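Local coordinates for protein L544 (Acanthamoeba polyphaga mimivirus, PDB 4AMQ) that probably transfers nucleotidyl groups with the aid of bound divalent metal ions, as a virion-associated enzyme of a giant virus, at residues L24-K29 and P62-I67; D96-L101 and Y201-E206; Y207-F212 and A300-I305. All blocks are in the same frame, centred on the assembly; numbering follows the deposited sequence.

Contact 1: L24-K29 and P62-I67; sequences LIFTYK and PYITDI. With MN (manganese (II) ion), chain B; MN (manganese (II) ion), chain C.
With CG1 turned beside its own backbone N (chi1 -59°) and the chain then straight to CD1, Ile64 reaches Phe26, where CD1 stops 3.8 Å from Phe26 CA and also meets the ring obliquely near CD2. The other branch, CG2, lies with CB against Leu24: Leu24 CD2 comes to 4.0 Å from Ile64 CB, the two side chains crossing at a slant. Ile25 puts CG1 beside the backbone N (chi1 -53°), and a second bend carries CD1 alongside the Tyr63 ring, 3.6 Å from Tyr63 CD1. One backbone bond joins the chains, Phe26 N to Pro62 O at 2.9 Å, bent to 151° at the hydrogen. The same oxygen receives a CA-H contact from Ile25 CA at 3.1 Å.

The 24-29 segment leads into helix 28-42, with Thr27 as its N-cap, and 62-67 leads into strand 66-72 of the central mixed sheet. Strand 66-72 carries the Asp66/Asp68 pair, a DxD pattern that holds manganese, as befits a nucleotidyltransferase. Asp66 OD1 binds one manganese at 2.4 Å; OD2 binds the second at 2.2 Å and also comes to 2.6 Å from the first, so that the carboxylate bridges the two ions. Asp68 takes part in both sites and Asp213 in one. Thr65 OG1 donates to the anti lone pair of Asp66 OD1, steadying the carboxylate's rotation, while Gln278 NE2 hydrogen-bonds to the carbonyl oxygens of both Leu24 and Ile64.

Contact 2: D96-L101 and Y201-E206; sequences DNQIKL and YFVKIE. With MG (magnesium ion), chain D.
Leu101 sets its CD1 methyl squarely over one face of the Tyr201 ring, 4.0 Å from the centroid and only 9° off the ring normal, a CH-pi contact between partners on adjacent antiparallel strands. Strands 99-108 and 196-204 are neighbours in the mixed sheet of the nucleotidyltransferase domain, and their short segments run at 171° to each other. Leu101 faces Tyr201, and Ile99 faces Val203, as non-hydrogen-bonded pairs whose side chains share one side of the sheet; Lys100 and Phe202 form the hydrogen-bonded pair between them and project to the other side.

Tyr201 leans across the pairing: its CG stands anti to the carbonyl carbon (chi1 -71°), and the ring reaches diagonally to Ile99, whose CG2 lies 3.8 Å from Tyr201 CD1. Ile99 and Val203 instead run side by side. This face is covered by helices 28-42 and 82-93, through Ile42, Phe93, Ile90 and Leu89, while Phe202 packs on helix 274-292.

The loop before strand 99-108 is tied down by an Asx turn, Asp96 OD1 taking the N-H of Gln98 from above the carboxylate plane, and by magnesium, which binds the carbonyl oxygens of Asp96 and Ile99, with Phe93 also contributing to the site; Lys100 NZ donates to one of the metal's waters. Gln98 O receives Lys204 N at 2.8 Å. The Gln98 side chain, extended as far as CD, then turns its amide so that NE2 gives a hydrogen to Lys204 O at 2.9 Å, with that oxygen close to the amide plane, and another to Tyr33 OH.

Contact 3: Y207-F212 and A300-I305; sequences YYPIGF and AKSIII
Ile303 sends its CG1 branch to Pro209 and Tyr208: CG1 stands anti to the carbonyl carbon (chi1 -73°) and the chain runs on straight to CD1. This brings Ile303 CG1 to 3.8 Å from Pro209 CD, the isoleucine crossing the proline ring at about a right angle, with CD1 also close to that ring carbon. On the neighbouring residue, Tyr208 CB lies 4.2 Å from Ile303 CG1. Tyr208 points its CB at the helix, yet its CG sits between backbone N and carbonyl carbon (chi1 60°), and the ring leads off toward Leu24 and to Gln278 and Arg282 of helix 274-292.

The contact joins the two parts of the protein: 207-212 runs from a loop into strand 209-217, a central strand of the nucleotidyltransferase sheet, and 300-305 is a piece of helix 297-311 in the helical domain. Ser302 faces this loop through its CB, 3.4 Å from Tyr207 O. Its hydroxyl OG bonds back to Thr299 O within the helix, a common use for a helical serine. Polar linkage across the contact runs through water: one molecule donates to Ser302 O at 2.8 Å and, weakly, to Tyr207 O at 3.5 Å. Behind the contact, Ile303 rests on Tyr286 of helix 274-292, and Ile304 turns to Trp341 and Leu345 of helix 334-368.

Overall arrangement
The three contacts follow one another along the chain and all reach the same mixed sheet, where strands 66-72, 209-217, 196-204 and 99-108 lie next to each other in that order. Contacts 2 and 3 have centres about 10 Å apart and meet through backbone pairing of strands 196-204 and 209-217; contacts 1 and 3, about 14 Å apart, meet between strands 66-72 and 209-217. Contacts 1 and 2, with centres about 16 Å apart, do not touch. Contacts 1 and 2 stay within the nucleotidyltransferase domain, whereas contact 3 reaches the helical domain. Strand 209-217, which supplies the manganese ligand Asp213, pairs with the strand holding Asp66 and Asp68, while its start packs on the helical domain.

Contact 1: L24-K29 and P62-I67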
# COMPACT_ATOMS: atom_id res chain seq x y z
N LEU A 24 5.04 2.23 -16.95
CA LEU A 24 3.80 2.93 -16.64
C LEU A 24 4.09 4.35 -16.18
O LEU A 24 4.40 4.60 -15.01
CB LEU A 24 3.01 2.18 -15.56
CG LEU A 24 1.65 2.80 -15.24
CD1 LEU A 24 0.72 2.68 -16.44
CD2 LEU A 24 1.02 2.16 -14.02
N ILE A 25 4.00 5.29 -17.11
CA ILE A 25 4.26 6.70 -16.83
C ILE A 25 2.96 7.48 -16.96
O ILE A 25 2.07 7.08 -17.71
CB ILE A 25 5.30 7.28 -17.81
CG1 ILE A 25 6.57 6.41 -17.83
CG2 ILE A 25 5.65 8.71 -17.44
CD1 ILE A 25 7.34 6.42 -16.53
N PHE A 26 2.85 8.58 -16.24
CA PHE A 26 1.63 9.38 -16.33
C PHE A 26 1.51 10.07 -17.68
O PHE A 26 2.46 10.66 -18.19
CB PHE A 26 1.55 10.41 -15.20
CG PHE A 26 0.24 11.14 -15.15
CD1 PHE A 26 0.00 12.21 -15.99
CD2 PHE A 26 -0.76 10.72 -14.29
CE1 PHE A 26 -1.21 12.88 -15.95
CE2 PHE A 26 -1.98 11.39 -14.25
CZ PHE A 26 -2.20 12.46 -15.09
N THR A 27 0.32 9.96 -18.28
CA THR A 27 -0.06 10.75 -19.44
C THR A 27 -1.55 11.05 -19.32
O THR A 27 -2.25 10.39 -18.56
CB THR A 27 0.19 10.01 -20.78
OG1 THR A 27 -0.61 8.83 -20.84
CG2 THR A 27 1.66 9.65 -20.94
N TYR A 28 -2.03 12.04 -20.06
CA TYR A 28 -3.44 12.38 -20.01
C TYR A 28 -4.29 11.35 -20.73
O TYR A 28 -5.47 11.18 -20.43
CB TYR A 28 -3.69 13.79 -20.54
CG TYR A 28 -3.23 14.86 -19.58
CD1 TYR A 28 -3.99 15.20 -18.47
CD2 TYR A 28 -2.02 15.51 -19.76
CE1 TYR A 28 -3.57 16.15 -17.58
CE2 TYR A 28 -1.59 16.47 -18.87
CZ TYR A 28 -2.37 16.79 -17.78
OH TYR A 28 -1.96 17.75 -16.89
N LYS A 29 -3.68 10.65 -21.68
CA LYS A 29 -4.34 9.52 -22.34
C LYS A 29 -4.62 8.44 -21.31
O LYS A 29 -5.69 7.83 -21.29
CB LYS A 29 -3.45 8.97 -23.46
CG LYS A 29 -4.01 7.73 -24.14
CD LYS A 29 -3.06 7.21 -25.21
CE LYS A 29 -3.61 5.95 -25.86
NZ LYS A 29 -4.90 6.20 -26.56
N PRO A 62 5.12 11.31 -12.29
CA PRO A 62 5.49 10.64 -13.54
C PRO A 62 5.52 9.12 -13.42
O PRO A 62 5.06 8.43 -14.33
CB PRO A 62 6.90 11.18 -13.83
CG PRO A 62 7.40 11.69 -12.52
CD PRO A 62 6.19 12.19 -11.79
N TYR A 63 6.03 8.60 -12.31
CA TYR A 63 6.11 7.16 -12.12
C TYR A 63 4.95 6.64 -11.28
O TYR A 63 5.11 6.40 -10.08
CB TYR A 63 7.44 6.76 -11.49
CG TYR A 63 8.64 7.03 -12.38
CD1 TYR A 63 9.01 6.12 -13.36
CD2 TYR A 63 9.39 8.19 -12.24
CE1 TYR A 63 10.11 6.35 -14.17
CE2 TYR A 63 10.48 8.44 -13.05
CZ TYR A 63 10.84 7.52 -14.01
OH TYR A 63 11.92 7.76 -14.82
N ILE A 64 3.80 6.46 -11.91
CA ILE A 64 2.58 6.07 -11.21
C ILE A 64 2.81 4.88 -10.27
O ILE A 64 3.41 3.88 -10.66
CB ILE A 64 1.45 5.73 -12.20
CG1 ILE A 64 1.14 6.95 -13.08
CG2 ILE A 64 0.20 5.28 -11.45
CD1 ILE A 64 0.04 6.71 -14.08
N THR A 65 2.33 5.02 -9.04
CA THR A 65 2.45 3.96 -8.04
C THR A 65 1.10 3.31 -7.78
O THR A 65 0.93 2.11 -7.96
CB THR A 65 3.02 4.50 -6.72
OG1 THR A 65 2.23 5.60 -6.26
CG2 THR A 65 4.45 4.96 -6.92
N ASP A 66 0.13 4.12 -7.35
CA ASP A 66 -1.21 3.64 -7.10
C ASP A 66 -2.22 4.77 -7.22
O ASP A 66 -1.84 5.93 -7.41
CB ASP A 66 -1.31 3.00 -5.72
CG ASP A 66 -1.10 4.00 -4.60
OD1 ASP A 66 -0.10 4.75 -4.65
OD2 ASP A 66 -1.94 4.05 -3.69
N ILE A 67 -3.50 4.44 -7.11
CA ILE A 67 -4.55 5.45 -7.13
C ILE A 67 -5.37 5.42 -5.84
O ILE A 67 -5.87 4.37 -5.45
CB ILE A 67 -5.49 5.28 -8.35
CG1 ILE A 67 -4.77 5.66 -9.66
CG2 ILE A 67 -6.74 6.14 -8.19
CD1 ILE A 67 -3.75 4.64 -10.13
MN MN B . -1.03 6.46 -3.28
MN MN C . -2.89 3.68 -1.74
O HOH W 1 1.17 6.61 -2.84
O HOH W 2 -1.20 2.02 -0.77

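Contact 2: D96-L101 and Y201-E206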
# COMPACT_ATOMS: atom_id res chain seq x y z
N ASP A 96 -14.03 -10.77 -14.85
CA ASP A 96 -13.22 -9.67 -15.35
C ASP A 96 -11.77 -9.86 -14.91
O ASP A 96 -11.43 -9.60 -13.76
CB ASP A 96 -13.75 -8.33 -14.83
CG ASP A 96 -13.18 -7.14 -15.58
OD1 ASP A 96 -12.14 -7.30 -16.25
OD2 ASP A 96 -13.77 -6.04 -15.50
N ASN A 97 -10.92 -10.32 -15.82
CA ASN A 97 -9.54 -10.64 -15.48
C ASN A 97 -8.69 -9.41 -15.16
O ASN A 97 -7.61 -9.53 -14.58
CB ASN A 97 -8.89 -11.46 -16.59
CG ASN A 97 -7.52 -12.00 -16.19
OD1 ASN A 97 -6.50 -11.56 -16.70
ND2 ASN A 97 -7.51 -12.95 -15.26
N GLN A 98 -9.17 -8.24 -15.54
CA GLN A 98 -8.42 -7.00 -15.36
C GLN A 98 -8.56 -6.44 -13.94
O GLN A 98 -7.66 -5.77 -13.44
CB GLN A 98 -8.88 -5.96 -16.38
CG GLN A 98 -8.17 -4.62 -16.26
CD GLN A 98 -8.72 -3.59 -17.22
OE1 GLN A 98 -9.93 -3.43 -17.36
NE2 GLN A 98 -7.83 -2.87 -17.90
N ILE A 99 -9.69 -6.72 -13.30
CA ILE A 99 -10.00 -6.12 -12.01
C ILE A 99 -10.26 -7.15 -10.93
O ILE A 99 -11.10 -8.03 -11.08
CB ILE A 99 -11.25 -5.23 -12.10
CG1 ILE A 99 -11.03 -4.09 -13.09
CG2 ILE A 99 -11.62 -4.69 -10.72
CD1 ILE A 99 -12.24 -3.19 -13.26
N LYS A 100 -9.55 -7.03 -9.81
CA LYS A 100 -9.80 -7.90 -8.68
C LYS A 100 -9.98 -7.07 -7.42
O LYS A 100 -9.15 -6.22 -7.09
CB LYS A 100 -8.66 -8.90 -8.51
CG LYS A 100 -9.04 -10.14 -7.71
CD LYS A 100 -7.86 -11.09 -7.54
CE LYS A 100 -7.40 -11.67 -8.88
NZ LYS A 100 -8.40 -12.61 -9.47
N LEU A 101 -11.09 -7.29 -6.71
CA LEU A 101 -11.28 -6.68 -5.41
C LEU A 101 -10.69 -7.61 -4.35
O LEU A 101 -11.29 -8.62 -4.00
CB LEU A 101 -12.76 -6.43 -5.14
CG LEU A 101 -13.10 -5.88 -3.75
CD1 LEU A 101 -12.29 -4.63 -3.45
CD2 LEU A 101 -14.59 -5.60 -3.63
N TYR A 201 -8.50 -2.59 -4.46
CA TYR A 201 -8.47 -3.24 -5.76
C TYR A 201 -7.04 -3.40 -6.25
O TYR A 201 -6.14 -2.67 -5.84
CB TYR A 201 -9.22 -2.39 -6.81
CG TYR A 201 -10.73 -2.31 -6.68
CD1 TYR A 201 -11.54 -3.29 -7.23
CD2 TYR A 201 -11.34 -1.22 -6.06
CE1 TYR A 201 -12.92 -3.22 -7.14
CE2 TYR A 201 -12.72 -1.14 -5.97
CZ TYR A 201 -13.50 -2.14 -6.51
OH TYR A 201 -14.88 -2.06 -6.43
N PHE A 202 -6.84 -4.38 -7.13
CA PHE A 202 -5.69 -4.37 -8.02
C PHE A 202 -6.20 -4.47 -9.45
O PHE A 202 -7.06 -5.29 -9.77
CB PHE A 202 -4.68 -5.47 -7.65
CG PHE A 202 -3.77 -5.08 -6.54
CD1 PHE A 202 -2.59 -4.39 -6.80
CD2 PHE A 202 -4.10 -5.35 -5.22
CE1 PHE A 202 -1.75 -4.00 -5.78
CE2 PHE A 202 -3.26 -4.97 -4.19
CZ PHE A 202 -2.08 -4.29 -4.47
N VAL A 203 -5.70 -3.59 -10.30
CA VAL A 203 -6.21 -3.46 -11.65
C VAL A 203 -5.07 -3.55 -12.65
O VAL A 203 -4.08 -2.83 -12.56
CB VAL A 203 -6.95 -2.11 -11.85
CG1 VAL A 203 -7.42 -1.95 -13.29
CG2 VAL A 203 -8.13 -2.01 -10.88
N LYS A 204 -5.21 -4.46 -13.61
CA LYS A 204 -4.23 -4.55 -14.67
C LYS A 204 -4.49 -3.44 -15.67
O LYS A 204 -5.38 -3.55 -16.51
CB LYS A 204 -4.29 -5.92 -15.35
CG LYS A 204 -3.11 -6.16 -16.26
CD LYS A 204 -3.32 -7.37 -17.15
CE LYS A 204 -2.15 -7.55 -18.10
NZ LYS A 204 -2.39 -8.66 -19.07
N ILE A 205 -3.72 -2.37 -15.58
CA ILE A 205 -3.89 -1.24 -16.49
C ILE A 205 -3.25 -1.55 -17.83
O ILE A 205 -3.91 -1.50 -18.87
CB ILE A 205 -3.32 0.06 -15.90
CG1 ILE A 205 -4.08 0.45 -14.64
CG2 ILE A 205 -3.39 1.17 -16.93
CD1 ILE A 205 -3.57 1.72 -13.99
N GLU A 206 -1.96 -1.89 -17.81
CA GLU A 206 -1.26 -2.32 -19.01
C GLU A 206 -0.56 -3.67 -18.82
O GLU A 206 -1.18 -4.71 -18.98
CB GLU A 206 -0.27 -1.26 -19.49
CG GLU A 206 -0.93 -0.03 -20.09
CD GLU A 206 0.06 1.04 -20.49
OE1 GLU A 206 1.28 0.78 -20.39
OE2 GLU A 206 -0.37 2.14 -20.89
MG MG D . -11.79 -10.38 -11.32
O HOH W 3 -9.55 -11.18 -11.92
O HOH W 4 -12.57 -11.29 -9.06

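Contact 3: Y207-F212 and A300-I305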
# COMPACT_ATOMS: atom_id res chain seq x y z
N TYR A 207 0.72 -3.63 -18.45
CA TYR A 207 1.53 -4.84 -18.34
C TYR A 207 1.44 -5.54 -16.98
O TYR A 207 1.83 -6.70 -16.85
CB TYR A 207 2.99 -4.54 -18.66
CG TYR A 207 3.25 -4.11 -20.08
CD1 TYR A 207 3.12 -2.78 -20.46
CD2 TYR A 207 3.62 -5.03 -21.05
CE1 TYR A 207 3.35 -2.37 -21.76
CE2 TYR A 207 3.86 -4.64 -22.36
CZ TYR A 207 3.72 -3.31 -22.70
OH TYR A 207 3.96 -2.91 -24.00
N TYR A 208 0.96 -4.83 -15.95
CA TYR A 208 0.90 -5.40 -14.60
C TYR A 208 -0.12 -4.67 -13.71
O TYR A 208 -0.57 -3.58 -14.05
CB TYR A 208 2.30 -5.39 -13.97
CG TYR A 208 2.91 -4.01 -13.83
CD1 TYR A 208 2.53 -3.17 -12.79
CD2 TYR A 208 3.86 -3.55 -14.74
CE1 TYR A 208 3.08 -1.90 -12.66
CE2 TYR A 208 4.42 -2.29 -14.61
CZ TYR A 208 4.02 -1.47 -13.56
OH TYR A 208 4.56 -0.21 -13.42
N PRO A 209 -0.48 -5.28 -12.57
CA PRO A 209 -1.52 -4.76 -11.67
C PRO A 209 -1.12 -3.48 -10.94
O PRO A 209 0.04 -3.30 -10.57
CB PRO A 209 -1.71 -5.89 -10.65
CG PRO A 209 -1.11 -7.10 -11.28
CD PRO A 209 0.01 -6.60 -12.13
N ILE A 210 -2.10 -2.60 -10.73
CA ILE A 210 -1.91 -1.34 -10.02
C ILE A 210 -2.97 -1.25 -8.92
O ILE A 210 -4.13 -1.59 -9.13
CB ILE A 210 -2.05 -0.14 -10.98
CG1 ILE A 210 -0.97 -0.20 -12.05
CG2 ILE A 210 -1.96 1.17 -10.22
CD1 ILE A 210 0.43 -0.14 -11.48
N GLY A 211 -2.56 -0.80 -7.74
CA GLY A 211 -3.48 -0.68 -6.62
C GLY A 211 -4.43 0.49 -6.78
O GLY A 211 -4.02 1.60 -7.12
N PHE A 212 -5.71 0.23 -6.55
CA PHE A 212 -6.72 1.28 -6.47
C PHE A 212 -7.38 1.17 -5.10
O PHE A 212 -8.06 0.18 -4.82
CB PHE A 212 -7.77 1.11 -7.57
CG PHE A 212 -7.33 1.58 -8.93
CD1 PHE A 212 -6.39 0.87 -9.65
CD2 PHE A 212 -7.85 2.75 -9.47
CE1 PHE A 212 -5.98 1.31 -10.91
CE2 PHE A 212 -7.44 3.19 -10.72
CZ PHE A 212 -6.51 2.47 -11.44
N ALA A 300 2.13 -13.25 -11.68
CA ALA A 300 3.45 -13.21 -11.06
C ALA A 300 4.53 -13.01 -12.12
O ALA A 300 5.47 -12.25 -11.92
CB ALA A 300 3.71 -14.50 -10.28
N LYS A 301 4.38 -13.71 -13.24
CA LYS A 301 5.34 -13.63 -14.33
C LYS A 301 5.35 -12.25 -14.96
O LYS A 301 6.41 -11.71 -15.26
CB LYS A 301 5.04 -14.69 -15.40
CG LYS A 301 5.86 -14.51 -16.66
CD LYS A 301 5.51 -15.55 -17.72
CE LYS A 301 5.97 -16.93 -17.32
NZ LYS A 301 5.81 -17.90 -18.45
N SER A 302 4.17 -11.67 -15.17
CA SER A 302 4.10 -10.35 -15.77
C SER A 302 4.80 -9.32 -14.89
O SER A 302 5.52 -8.45 -15.38
CB SER A 302 2.64 -9.94 -16.05
OG SER A 302 1.96 -9.59 -14.85
N ILE A 303 4.60 -9.43 -13.58
CA ILE A 303 5.25 -8.53 -12.63
C ILE A 303 6.77 -8.70 -12.65
O ILE A 303 7.50 -7.72 -12.73
CB ILE A 303 4.72 -8.75 -11.19
CG1 ILE A 303 3.30 -8.18 -11.06
CG2 ILE A 303 5.66 -8.10 -10.18
CD1 ILE A 303 2.66 -8.43 -9.70
N ILE A 304 7.22 -9.95 -12.58
CA ILE A 304 8.65 -10.26 -12.58
C ILE A 304 9.33 -9.78 -13.87
O ILE A 304 10.43 -9.23 -13.84
CB ILE A 304 8.91 -11.76 -12.41
CG1 ILE A 304 8.53 -12.22 -11.00
CG2 ILE A 304 10.37 -12.10 -12.70
CD1 ILE A 304 9.40 -11.63 -9.92
N ILE A 305 8.67 -9.99 -15.00
CA ILE A 305 9.20 -9.53 -16.28
C ILE A 305 9.36 -8.02 -16.33
O ILE A 305 10.38 -7.51 -16.80
CB ILE A 305 8.32 -10.00 -17.45
CG1 ILE A 305 8.59 -11.48 -17.73
CG2 ILE A 305 8.59 -9.16 -18.68
CD1 ILE A 305 7.75 -12.06 -18.86
O HOH W 5 5.10 -7.33 -17.87